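Local coordinates for protein extracellular serine protease (Aeromonas sobria, PDB 3WQB) that cleaves peptide bonds after two consecutive basic residues, acting as a secreted, calcium-dependent serine protease of the furin subfamily and a probable virulence factor, at residues A[156-161]-A[176-181]; A[258-263]-A[269-274]; A[273-278]-A[501-506]; A[562-565]-A[570-573]. The protein carries 1 engineered substitution. All coordinates share one frame; numbering follows the deposited sequence.

Contact 1 of 4, residues A[156-161]-A[176-181]; sequences KDWLYA and QSYGMS
Trp-158 and Tyr-178 bridge two backbones that stay well apart: the CA of Trp-158, on helix 155-164, and the CA of Tyr-178, at the end of strand 173-179, are 12.6 Å from each other. Residues 156-161 are regular helix, whereas in 176-181 an inverse gamma turn centred on Ser-177 interrupts strand 173-179, which resumes briefly at 178-179. The helix belongs to the beta-alpha-beta crossover that links strands 140-144 and 173-179 of the parallel subtilase sheet, and it passes over strand 73-77, whose Val-77 touches both aromatic residues.

The two rings approach from opposite directions. The CB of Tyr-178 already points toward the helix, and chi1 of 58° sets CG between the backbone N and the carbonyl carbon, bringing the phenol to the indole. There the benzo part of the indole meets it obliquely: Trp-158 CZ3 lies 3.3 Å from Tyr-178 OH and 3.5 Å from Tyr-178 CZ. Trp-158 CH2 stands over one face of the phenol near its rim. The planes are inclined at 49°, an oblique pairing, with ring centroids 5.2 Å apart. On the other face of Tyr-178, Gln-176 CB sits 3.4 Å above the ring plane, and the phenol is held between the two.

Tyr-178 and Gly-179 pair with an antiparallel strand of another protein chain, consistent with the edge that subtilases use to hold extended peptides. No hydrogen bond joins helix to strand here; the phenol near predicted catalytic Asp-78 and His-115 is met from the helix side by ring packing, with its hydroxyl lying against an indole carbon.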
loop_
_atom_site.group_PDB
_atom_site.type_symbol
_atom_site.label_atom_id
_atom_site.label_comp_id
_atom_site.label_asym_id
_atom_site.label_seq_id
_atom_site.Cartn_x
_atom_site.Cartn_y
_atom_site.Cartn_z
ATOM N N LYS A 156 -18.634 -4.944 5.174
ATOM C CA LYS A 156 -18.942 -4.870 6.603
ATOM C C LYS A 156 -17.720 -5.254 7.442
ATOM O O LYS A 156 -17.494 -4.709 8.515
ATOM C CB LYS A 156 -20.153 -5.743 6.952
ATOM C CG LYS A 156 -19.926 -7.235 6.877
ATOM C CD LYS A 156 -21.104 -7.991 7.510
ATOM C CE LYS A 156 -20.932 -9.493 7.360
ATOM N NZ LYS A 156 -22.149 -10.243 7.780
ATOM N N ASP A 157 -16.922 -6.187 6.927
ATOM C CA ASP A 157 -15.728 -6.649 7.633
ATOM C C ASP A 157 -14.557 -5.667 7.503
ATOM O O ASP A 157 -13.808 -5.468 8.472
ATOM C CB ASP A 157 -15.349 -8.055 7.177
ATOM C CG ASP A 157 -16.407 -9.081 7.544
ATOM O OD1 ASP A 157 -17.075 -8.901 8.590
ATOM O OD2 ASP A 157 -16.546 -10.066 6.801
ATOM N N TRP A 158 -14.409 -5.036 6.333
ATOM C CA TRP A 158 -13.414 -3.959 6.202
ATOM C C TRP A 158 -13.709 -2.835 7.204
ATOM O O TRP A 158 -12.821 -2.389 7.916
ATOM C CB TRP A 158 -13.350 -3.389 4.778
ATOM C CG TRP A 158 -12.771 -4.318 3.749
ATOM C CD1 TRP A 158 -13.415 -4.831 2.658
ATOM C CD2 TRP A 158 -11.430 -4.827 3.698
ATOM N NE1 TRP A 158 -12.559 -5.623 1.924
ATOM C CE2 TRP A 158 -11.340 -5.650 2.547
ATOM C CE3 TRP A 158 -10.295 -4.675 4.511
ATOM C CZ2 TRP A 158 -10.165 -6.319 2.193
ATOM C CZ3 TRP A 158 -9.129 -5.352 4.162
ATOM C CH2 TRP A 158 -9.070 -6.157 3.008
ATOM N N LEU A 159 -14.961 -2.390 7.254
ATOM C CA LEU A 159 -15.385 -1.386 8.222
ATOM C C LEU A 159 -15.064 -1.819 9.655
ATOM O O LEU A 159 -14.507 -1.040 10.438
ATOM C CB LEU A 159 -16.888 -1.137 8.075
ATOM C CG LEU A 159 -17.320 -0.397 6.808
ATOM C CD1 LEU A 159 -18.826 -0.410 6.716
ATOM C CD2 LEU A 159 -16.783 1.036 6.792
ATOM N N TYR A 160 -15.397 -3.068 9.989
ATOM C CA TYR A 160 -15.202 -3.578 11.332
ATOM C C TYR A 160 -13.735 -3.493 11.767
ATOM O O TYR A 160 -13.426 -3.147 12.917
ATOM C CB TYR A 160 -15.727 -5.018 11.467
ATOM C CG TYR A 160 -15.915 -5.423 12.913
ATOM C CD1 TYR A 160 -14.845 -5.912 13.675
ATOM C CD2 TYR A 160 -17.155 -5.279 13.533
ATOM C CE1 TYR A 160 -15.009 -6.247 15.012
ATOM C CE2 TYR A 160 -17.323 -5.617 14.854
ATOM C CZ TYR A 160 -16.253 -6.095 15.597
ATOM O OH TYR A 160 -16.420 -6.420 16.916
ATOM N N ALA A 161 -12.839 -3.816 10.838
ATOM C CA ALA A 161 -11.409 -3.931 11.118
ATOM C C ALA A 161 -10.670 -2.602 11.076
ATOM O O ALA A 161 -9.628 -2.457 11.719
ATOM C CB ALA A 161 -10.777 -4.881 10.129
ATOM N N GLN A 176 -1.775 -2.387 7.237
ATOM C CA GLN A 176 -2.366 -2.994 6.040
ATOM C C GLN A 176 -1.281 -3.541 5.113
ATOM O O GLN A 176 -0.855 -2.875 4.150
ATOM C CB GLN A 176 -3.217 -1.989 5.285
ATOM C CG GLN A 176 -4.287 -1.346 6.123
ATOM C CD GLN A 176 -4.834 -0.153 5.407
ATOM O OE1 GLN A 176 -5.839 -0.244 4.684
ATOM N NE2 GLN A 176 -4.116 0.966 5.514
ATOM N N SER A 177 -0.826 -4.752 5.427
ATOM C CA SER A 177 0.222 -5.423 4.657
ATOM C C SER A 177 -0.364 -6.113 3.426
ATOM O O SER A 177 -0.095 -7.300 3.170
ATOM C CB SER A 177 0.943 -6.435 5.543
ATOM O OG SER A 177 1.794 -5.779 6.468
ATOM N N TYR A 178 -1.172 -5.370 2.670
ATOM C CA TYR A 178 -1.895 -5.920 1.528
ATOM C C TYR A 178 -2.105 -4.873 0.444
ATOM O O TYR A 178 -1.864 -3.688 0.662
ATOM C CB TYR A 178 -3.238 -6.542 1.968
ATOM C CG TYR A 178 -4.177 -5.592 2.678
ATOM C CD1 TYR A 178 -4.911 -4.628 1.968
ATOM C CD2 TYR A 178 -4.367 -5.684 4.057
ATOM C CE1 TYR A 178 -5.785 -3.757 2.619
ATOM C CE2 TYR A 178 -5.240 -4.825 4.718
ATOM C CZ TYR A 178 -5.945 -3.867 3.993
ATOM O OH TYR A 178 -6.806 -3.014 4.638
ATOM N N GLY A 179 -2.527 -5.331 -0.734
ATOM C CA GLY A 179 -2.795 -4.428 -1.832
ATOM C C GLY A 179 -3.440 -5.161 -2.985
ATOM O O GLY A 179 -3.615 -6.389 -2.947
ATOM N N MET A 180 -3.777 -4.394 -4.014
ATOM C CA MET A 180 -4.458 -4.926 -5.177
ATOM C C MET A 180 -3.642 -4.663 -6.435
ATOM O O MET A 180 -3.431 -3.512 -6.811
ATOM C CB MET A 180 -5.851 -4.305 -5.295
ATOM C CG MET A 180 -6.705 -4.977 -6.370
ATOM S SD MET A 180 -8.345 -4.272 -6.475
ATOM C CE MET A 180 -7.920 -2.677 -7.086
ATOM N N SER A 181 -3.193 -5.730 -7.094
ATOM C CA SER A 181 -2.536 -5.598 -8.393
ATOM C C SER A 181 -3.606 -5.536 -9.471
ATOM O O SER A 181 -4.630 -6.211 -9.368
ATOM C CB SER A 181 -1.572 -6.754 -8.637
ATOM O OG SER A 181 -0.522 -6.727 -7.680
#

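Contact 2 of 4, residues A[258-263]-A[269-274]; sequences VSALNA and SYSSVG
Ala-260 and Ser-271 are joined by one hydrogen bond, in which a loop side chain receives a strand backbone amide. Ala-260 N donates to Ser-271 OG over 3.0 Å, and the bond is nearly straight, with 173° at the hydrogen. The same hydroxyl passes its own proton to the carbonyl of the next residue, the Ser-271 OG to Ser-272 O distance being 3.0 Å. With chi1 at -169°, OG is carried beside the carbonyl carbon of Ser-271, where it can serve both partners; this fixes the rotation of the hydroxyl.

The strand involved is 255-261, an inner strand of the parallel subtilase sheet, and the loop is the helix-free connection to its neighbour 277-282. Ser-259 bonds with that neighbour at Leu-279 and Ala-281, while Val-258 pairs with Lys-214 and Ala-216 on the other flank. Two residues further on, Ala-260 is bonded by the connecting loop instead, through Ser-271 OG and the backbone of Ser-268.

Van der Waals contacts fill in around the bond. Ser-259 CB rests 3.4 Å from Ser-271 OG, although Ser-259 OG turns to Thr-411 O. Ala-260 CB meets the phenol of Tyr-270 obliquely, 4.0 Å from Tyr-270 CE1 and equally near its hydroxyl oxygen. That hydroxyl is bonded to Gly-334 N, close in sequence to Ala-336, an engineered residue at the predicted charge-relay position, whose side chain is about 8 Å from that of Tyr-270.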
loop_
_atom_site.group_PDB
_atom_site.type_symbol
_atom_site.label_atom_id
_atom_site.label_comp_id
_atom_site.label_asym_id
_atom_site.label_seq_id
_atom_site.Cartn_x
_atom_site.Cartn_y
_atom_site.Cartn_z
ATOM N N VAL A 258 4.389 2.503 1.886
ATOM C CA VAL A 258 5.808 2.201 2.103
ATOM C C VAL A 258 6.381 1.205 1.119
ATOM O O VAL A 258 5.735 0.214 0.770
ATOM C CB VAL A 258 6.102 1.731 3.552
ATOM C CG1 VAL A 258 5.690 2.791 4.547
ATOM C CG2 VAL A 258 5.411 0.425 3.864
ATOM N N SER A 259 7.602 1.487 0.689
ATOM C CA SER A 259 8.382 0.539 -0.095
ATOM C C SER A 259 9.326 -0.262 0.812
ATOM O O SER A 259 9.558 0.099 1.970
ATOM C CB SER A 259 9.176 1.280 -1.158
ATOM O OG SER A 259 10.120 2.162 -0.574
ATOM N N ALA A 260 9.870 -1.352 0.272
ATOM C CA ALA A 260 10.708 -2.251 1.046
ATOM C C ALA A 260 12.179 -2.088 0.689
ATOM O O ALA A 260 12.553 -1.980 -0.495
ATOM C CB ALA A 260 10.293 -3.691 0.808
ATOM N N LEU A 261 13.003 -2.120 1.735
ATOM C CA LEU A 261 14.463 -2.049 1.644
ATOM C C LEU A 261 15.070 -3.378 2.091
ATOM O O LEU A 261 14.565 -4.018 3.016
ATOM C CB LEU A 261 14.972 -0.936 2.579
ATOM C CG LEU A 261 16.471 -0.631 2.518
ATOM C CD1 LEU A 261 16.694 0.722 1.856
ATOM C CD2 LEU A 261 17.098 -0.677 3.909
ATOM N N ASN A 262 16.154 -3.791 1.432
ATOM C CA ASN A 262 16.859 -5.008 1.853
ATOM C C ASN A 262 18.047 -4.728 2.771
ATOM O O ASN A 262 18.368 -3.568 3.068
ATOM C CB ASN A 262 17.237 -5.898 0.664
ATOM C CG ASN A 262 18.304 -5.295 -0.223
ATOM O OD1 ASN A 262 19.142 -4.509 0.223
ATOM N ND2 ASN A 262 18.311 -5.709 -1.485
ATOM N N ALA A 263 18.680 -5.796 3.248
ATOM C CA ALA A 263 19.782 -5.670 4.198
ATOM C C ALA A 263 21.047 -5.019 3.634
ATOM O O ALA A 263 21.939 -4.650 4.403
ATOM C CB ALA A 263 20.095 -7.016 4.847
ATOM N N SER A 269 14.387 -6.257 -4.236
ATOM C CA SER A 269 14.227 -6.585 -5.646
ATOM C C SER A 269 12.795 -6.392 -6.152
ATOM O O SER A 269 12.584 -5.794 -7.204
ATOM C CB SER A 269 14.687 -8.032 -5.881
ATOM O OG SER A 269 13.963 -8.943 -5.066
ATOM N N TYR A 270 11.832 -6.882 -5.372
ATOM C CA TYR A 270 10.428 -6.957 -5.765
ATOM C C TYR A 270 9.615 -5.677 -5.502
ATOM O O TYR A 270 8.481 -5.574 -5.966
ATOM C CB TYR A 270 9.758 -8.121 -5.009
ATOM C CG TYR A 270 10.040 -8.040 -3.530
ATOM C CD1 TYR A 270 9.397 -7.094 -2.737
ATOM C CD2 TYR A 270 11.012 -8.851 -2.934
ATOM C CE1 TYR A 270 9.683 -6.973 -1.384
ATOM C CE2 TYR A 270 11.300 -8.751 -1.577
ATOM C CZ TYR A 270 10.636 -7.801 -0.810
ATOM O OH TYR A 270 10.899 -7.666 0.536
ATOM N N SER A 271 10.164 -4.702 -4.781
ATOM C CA SER A 271 9.299 -3.618 -4.268
ATOM C C SER A 271 8.694 -2.737 -5.350
ATOM O O SER A 271 9.407 -2.237 -6.224
ATOM C CB SER A 271 10.058 -2.703 -3.309
ATOM O OG SER A 271 9.159 -1.822 -2.635
ATOM N N SER A 272 7.382 -2.518 -5.258
ATOM C CA SER A 272 6.753 -1.485 -6.066
ATOM C C SER A 272 7.258 -0.121 -5.618
ATOM O O SER A 272 7.731 0.036 -4.485
ATOM C CB SER A 272 5.234 -1.558 -5.957
ATOM O OG SER A 272 4.769 -2.807 -6.455
ATOM N N VAL A 273 7.190 0.858 -6.519
ATOM C CA VAL A 273 7.698 2.206 -6.262
ATOM C C VAL A 273 6.813 3.199 -6.987
ATOM O O VAL A 273 6.033 2.817 -7.860
ATOM C CB VAL A 273 9.177 2.382 -6.728
ATOM C CG1 VAL A 273 10.092 1.400 -5.999
ATOM C CG2 VAL A 273 9.330 2.236 -8.250
ATOM N N GLY A 274 6.911 4.471 -6.611
ATOM C CA GLY A 274 6.109 5.510 -7.256
ATOM C C GLY A 274 6.095 6.800 -6.461
ATOM O O GLY A 274 6.642 6.877 -5.360
#

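Contact 3 of 4, residues A[273-278]-A[501-506]; sequences VGSNIF and SILLSP
Ser-275 meets three consecutive residues, Ser-501, Ile-502 and Leu-503, where the subtilisin domain abuts the P-domain. It sits in a type I turn from Gly-274 to Ile-277 that leads into strand 277-282, opposite the point where the chain leaving strand 500-502 turns a corner.

Ser-275 CB points at the P-domain segment and packs against two oxygens, 3.4 Å from Ser-501 OG and 3.4 Å from Ile-502 O. With chi1 at 62°, Ser-275 OG lies 3.6 Å from both Ile-502 O and Leu-503 CA, and 3.7 Å from Leu-503 CD2. These are packing contacts; the hydrogen bond of Ser-275 OG goes to Leu-534 O, and that of Ser-501 OG to Ser-535, both on strand 527-535.

The polar link between the segments is a water. It accepts from Ser-275 N at 2.9 Å, donates to Ile-502 O at 2.8 Å and donates more weakly to Leu-503 O. Leu-503 and Leu-504 together face Ile-491 in a classic beta bulge, and with psi of Leu-503 at -37° the chain folds enough for two successive carbonyls to reach one water. Leu-503 O has a second donor in Asn-245 ND2.

Between these two segments, then, polar contact is water-mediated and a small serine fits closely, while direct bonds to Leu-534, Asn-536 and Asn-245 join the domains close by.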
loop_
_atom_site.group_PDB
_atom_site.type_symbol
_atom_site.label_atom_id
_atom_site.label_comp_id
_atom_site.label_asym_id
_atom_site.label_seq_id
_atom_site.Cartn_x
_atom_site.Cartn_y
_atom_site.Cartn_z
ATOM N N VAL A 273 7.190 0.858 -6.519
ATOM C CA VAL A 273 7.698 2.206 -6.262
ATOM C C VAL A 273 6.813 3.199 -6.987
ATOM O O VAL A 273 6.033 2.817 -7.860
ATOM C CB VAL A 273 9.177 2.382 -6.728
ATOM C CG1 VAL A 273 10.092 1.400 -5.999
ATOM C CG2 VAL A 273 9.330 2.236 -8.250
ATOM N N GLY A 274 6.911 4.471 -6.611
ATOM C CA GLY A 274 6.109 5.510 -7.256
ATOM C C GLY A 274 6.095 6.800 -6.461
ATOM O O GLY A 274 6.642 6.877 -5.360
ATOM N N SER A 275 5.474 7.824 -7.035
ATOM C CA SER A 275 5.459 9.154 -6.422
ATOM C C SER A 275 4.687 9.216 -5.111
ATOM O O SER A 275 4.816 10.188 -4.352
ATOM C CB SER A 275 4.912 10.186 -7.395
ATOM O OG SER A 275 3.569 9.905 -7.746
ATOM N N ASN A 276 3.874 8.187 -4.864
ATOM C CA ASN A 276 3.083 8.097 -3.635
ATOM C C ASN A 276 3.730 7.323 -2.500
ATOM O O ASN A 276 3.137 7.211 -1.440
ATOM C CB ASN A 276 1.694 7.530 -3.918
ATOM C CG ASN A 276 1.731 6.146 -4.509
ATOM O OD1 ASN A 276 2.608 5.818 -5.311
ATOM N ND2 ASN A 276 0.743 5.334 -4.156
ATOM N N ILE A 277 4.949 6.832 -2.697
ATOM C CA ILE A 277 5.727 6.259 -1.588
ATOM C C ILE A 277 6.051 7.389 -0.614
ATOM O O ILE A 277 6.467 8.472 -1.031
ATOM C CB ILE A 277 7.029 5.591 -2.089
ATOM C CG1 ILE A 277 6.718 4.461 -3.082
ATOM C CG2 ILE A 277 7.879 5.071 -0.922
ATOM C CD1 ILE A 277 5.810 3.340 -2.544
ATOM N N PHE A 278 5.843 7.145 0.677
ATOM C CA PHE A 278 6.189 8.126 1.696
ATOM C C PHE A 278 7.542 7.818 2.334
ATOM O O PHE A 278 8.364 8.722 2.529
ATOM C CB PHE A 278 5.089 8.215 2.763
ATOM C CG PHE A 278 5.198 9.433 3.640
ATOM C CD1 PHE A 278 4.701 10.649 3.198
ATOM C CD2 PHE A 278 5.822 9.373 4.886
ATOM C CE1 PHE A 278 4.810 11.791 3.987
ATOM C CE2 PHE A 278 5.930 10.519 5.687
ATOM C CZ PHE A 278 5.434 11.724 5.222
ATOM N N SER A 501 7.288 15.662 -10.887
ATOM C CA SER A 501 7.035 14.367 -10.256
ATOM C C SER A 501 6.355 13.449 -11.253
ATOM O O SER A 501 5.285 13.787 -11.783
ATOM C CB SER A 501 6.124 14.553 -9.047
ATOM O OG SER A 501 5.847 13.317 -8.406
ATOM N N ILE A 502 6.969 12.296 -11.523
ATOM C CA ILE A 502 6.357 11.309 -12.399
ATOM C C ILE A 502 5.282 10.553 -11.613
ATOM O O ILE A 502 5.580 9.813 -10.674
ATOM C CB ILE A 502 7.413 10.369 -13.013
ATOM C CG1 ILE A 502 8.316 11.173 -13.957
ATOM C CG2 ILE A 502 6.748 9.187 -13.718
ATOM C CD1 ILE A 502 9.599 10.469 -14.374
ATOM N N LEU A 503 4.029 10.781 -11.989
ATOM C CA LEU A 503 2.873 10.175 -11.308
ATOM C C LEU A 503 2.642 8.751 -11.776
ATOM O O LEU A 503 2.281 7.876 -10.989
ATOM C CB LEU A 503 1.600 10.979 -11.565
ATOM C CG LEU A 503 1.630 12.452 -11.179
ATOM C CD1 LEU A 503 0.294 13.076 -11.516
ATOM C CD2 LEU A 503 1.953 12.622 -9.703
ATOM N N LEU A 504 2.862 8.518 -13.060
ATOM C CA LEU A 504 2.772 7.181 -13.612
ATOM C C LEU A 504 3.903 6.973 -14.603
ATOM O O LEU A 504 4.004 7.662 -15.615
ATOM C CB LEU A 504 1.403 6.930 -14.258
ATOM C CG LEU A 504 1.133 5.505 -14.769
ATOM C CD1 LEU A 504 1.258 4.461 -13.641
ATOM C CD2 LEU A 504 -0.231 5.430 -15.455
ATOM N N SER A 505 4.774 6.039 -14.257
ATOM C CA SER A 505 5.866 5.634 -15.109
ATOM C C SER A 505 5.333 4.685 -16.184
ATOM O O SER A 505 4.389 3.934 -15.940
ATOM C CB SER A 505 6.949 4.975 -14.255
ATOM O OG SER A 505 6.412 3.958 -13.418
ATOM N N PRO A 506 5.926 4.720 -17.387
ATOM C CA PRO A 506 5.426 3.878 -18.474
ATOM C C PRO A 506 5.840 2.411 -18.330
ATOM O O PRO A 506 6.686 2.070 -17.489
ATOM C CB PRO A 506 6.053 4.512 -19.724
ATOM C CG PRO A 506 7.313 5.143 -19.223
ATOM C CD PRO A 506 7.010 5.622 -17.828
HETATM O O HOH W 1 4.814 7.315 -9.804
#

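Contact 4 of 4, residues A[562-565]-A[570-573]; sequences SLLN and ERTT
Leu-563 and Thr-572 form a hydrogen-bonded pair of an antiparallel beta hairpin, strands 559-565 and 571-576; the axes of residues 562-565 and 571-573 approach to 4.6 Å. Leu-563 N donates to Thr-572 O at 2.8 Å, and Thr-572 N returns a bond of the same 2.8 Å to Leu-563 O. Closer to the turn, Asn-565 N donates to Glu-570 O over 2.9 Å, with an angle of 173° at the hydrogen. Leu-563 O takes a further, weaker contribution from a CA-H...O contact, lying 3.2 Å from Arg-571 CA.

The pairs Ser-562 with Thr-573 and Leu-564 with Arg-571 are non-hydrogen-bonded. Ser-562 and Leu-564 direct their backbone bonds to the other neighbour, pairing with Asn-231 and Val-229 of strand 228-233. A strand of the P-domain region is thereby joined to one from the protease sequence, and the hairpin completes a four-stranded antiparallel sheet spanning both. At the turn, Asn-565 OD1 accepts from Thr-568 N, and Glu-570 N is bonded to Thr-568 OG1, which ties the turn-side ends of both strands to the connecting loop.

The side chains of Leu-563 and Thr-572 share one face, beneath helix 512-520: Leu-563 CD1 packs 3.8 Å from Thr-572 CB, and Leu-515 and Gln-518 meet the leucine. On the face bearing Leu-564 and Arg-571, the two side chains run alongside each other in the same direction. Extension from CG to NE (chi2 -171°, chi3 171°) lays the guanidinium alongside the leucine, and Leu-564 CD1 stands over its centre, 3.8 Å from Arg-571 CZ.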
loop_
_atom_site.group_PDB
_atom_site.type_symbol
_atom_site.label_atom_id
_atom_site.label_comp_id
_atom_site.label_asym_id
_atom_site.label_seq_id
_atom_site.Cartn_x
_atom_site.Cartn_y
_atom_site.Cartn_z
ATOM N N SER A 562 4.706 -12.301 -20.367
ATOM C CA SER A 562 4.536 -13.714 -20.055
ATOM C C SER A 562 3.359 -13.867 -19.090
ATOM O O SER A 562 3.289 -13.178 -18.053
ATOM C CB SER A 562 5.817 -14.282 -19.425
ATOM O OG SER A 562 6.976 -13.996 -20.208
ATOM N N LEU A 563 2.437 -14.755 -19.446
ATOM C CA LEU A 563 1.274 -15.082 -18.636
ATOM C C LEU A 563 1.398 -16.515 -18.135
ATOM O O LEU A 563 1.495 -17.451 -18.936
ATOM C CB LEU A 563 -0.016 -14.945 -19.453
ATOM C CG LEU A 563 -0.259 -13.701 -20.306
ATOM C CD1 LEU A 563 -1.385 -13.963 -21.284
ATOM C CD2 LEU A 563 -0.594 -12.536 -19.403
ATOM N N LEU A 564 1.404 -16.688 -16.817
ATOM C CA LEU A 564 1.453 -18.019 -16.206
ATOM C C LEU A 564 0.127 -18.357 -15.564
ATOM O O LEU A 564 -0.322 -17.653 -14.665
ATOM C CB LEU A 564 2.570 -18.095 -15.161
ATOM C CG LEU A 564 2.652 -19.328 -14.249
ATOM C CD1 LEU A 564 3.020 -20.573 -15.054
ATOM C CD2 LEU A 564 3.668 -19.099 -13.139
ATOM N N ASN A 565 -0.499 -19.432 -16.027
ATOM C CA ASN A 565 -1.646 -20.008 -15.340
ATOM C C ASN A 565 -1.111 -20.824 -14.159
ATOM O O ASN A 565 -0.452 -21.839 -14.358
ATOM C CB ASN A 565 -2.421 -20.896 -16.318
ATOM C CG ASN A 565 -3.717 -21.436 -15.733
ATOM O OD1 ASN A 565 -3.735 -22.004 -14.644
ATOM N ND2 ASN A 565 -4.807 -21.274 -16.473
ATOM N N GLU A 570 0.467 -23.607 -17.542
ATOM C CA GLU A 570 0.547 -23.169 -18.938
ATOM C C GLU A 570 1.043 -21.734 -19.026
ATOM O O GLU A 570 0.525 -20.838 -18.355
ATOM C CB GLU A 570 -0.799 -23.293 -19.663
ATOM C CG GLU A 570 -0.674 -23.145 -21.191
ATOM C CD GLU A 570 -1.977 -22.762 -21.887
ATOM O OE1 GLU A 570 -2.999 -22.541 -21.202
ATOM O OE2 GLU A 570 -1.972 -22.671 -23.135
ATOM N N ARG A 571 2.058 -21.523 -19.852
ATOM C CA ARG A 571 2.539 -20.177 -20.125
ATOM C C ARG A 571 2.104 -19.702 -21.506
ATOM O O ARG A 571 2.275 -20.407 -22.503
ATOM C CB ARG A 571 4.052 -20.074 -19.950
ATOM C CG ARG A 571 4.499 -20.157 -18.498
ATOM C CD ARG A 571 5.975 -19.826 -18.331
ATOM N NE ARG A 571 6.376 -19.689 -16.930
ATOM C CZ ARG A 571 6.652 -20.707 -16.112
ATOM N NH1 ARG A 571 6.555 -21.962 -16.530
ATOM N NH2 ARG A 571 7.012 -20.468 -14.858
ATOM N N THR A 572 1.522 -18.506 -21.532
ATOM C CA THR A 572 1.058 -17.841 -22.747
ATOM C C THR A 572 1.913 -16.589 -22.944
ATOM O O THR A 572 2.470 -16.047 -21.986
ATOM C CB THR A 572 -0.435 -17.395 -22.617
ATOM O OG1 THR A 572 -1.230 -18.461 -22.088
ATOM C CG2 THR A 572 -1.014 -16.977 -23.972
ATOM N N THR A 573 2.034 -16.136 -24.185
ATOM C CA THR A 573 2.600 -14.819 -24.449
ATOM C C THR A 573 1.492 -13.848 -24.839
ATOM O O THR A 573 0.624 -14.162 -25.656
ATOM C CB THR A 573 3.721 -14.860 -25.512
ATOM O OG1 THR A 573 4.858 -15.541 -24.969
ATOM C CG2 THR A 573 4.146 -13.442 -25.918
#

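Contacts 1, 2 and 3 are buried and all reach the parallel subtilase sheet, whereas contact 4 is a surface hairpin on a separate antiparallel sheet. Contacts 2 and 3 are continuous, sharing Val-273 and Gly-274 and touching through Ser-259 OG and Ile-277 CG2, 3.7 Å apart; contact 1 lies about 21 Å from contact 2, centre to centre. The chemistry follows position: aromatic packing between helix and sheet in contact 1, a side-chain hydroxyl standing in for a strand partner in contact 2, a water at the domain junction in contact 3, and regular backbone pairing in contact 4, whose sheet also spans the two domains.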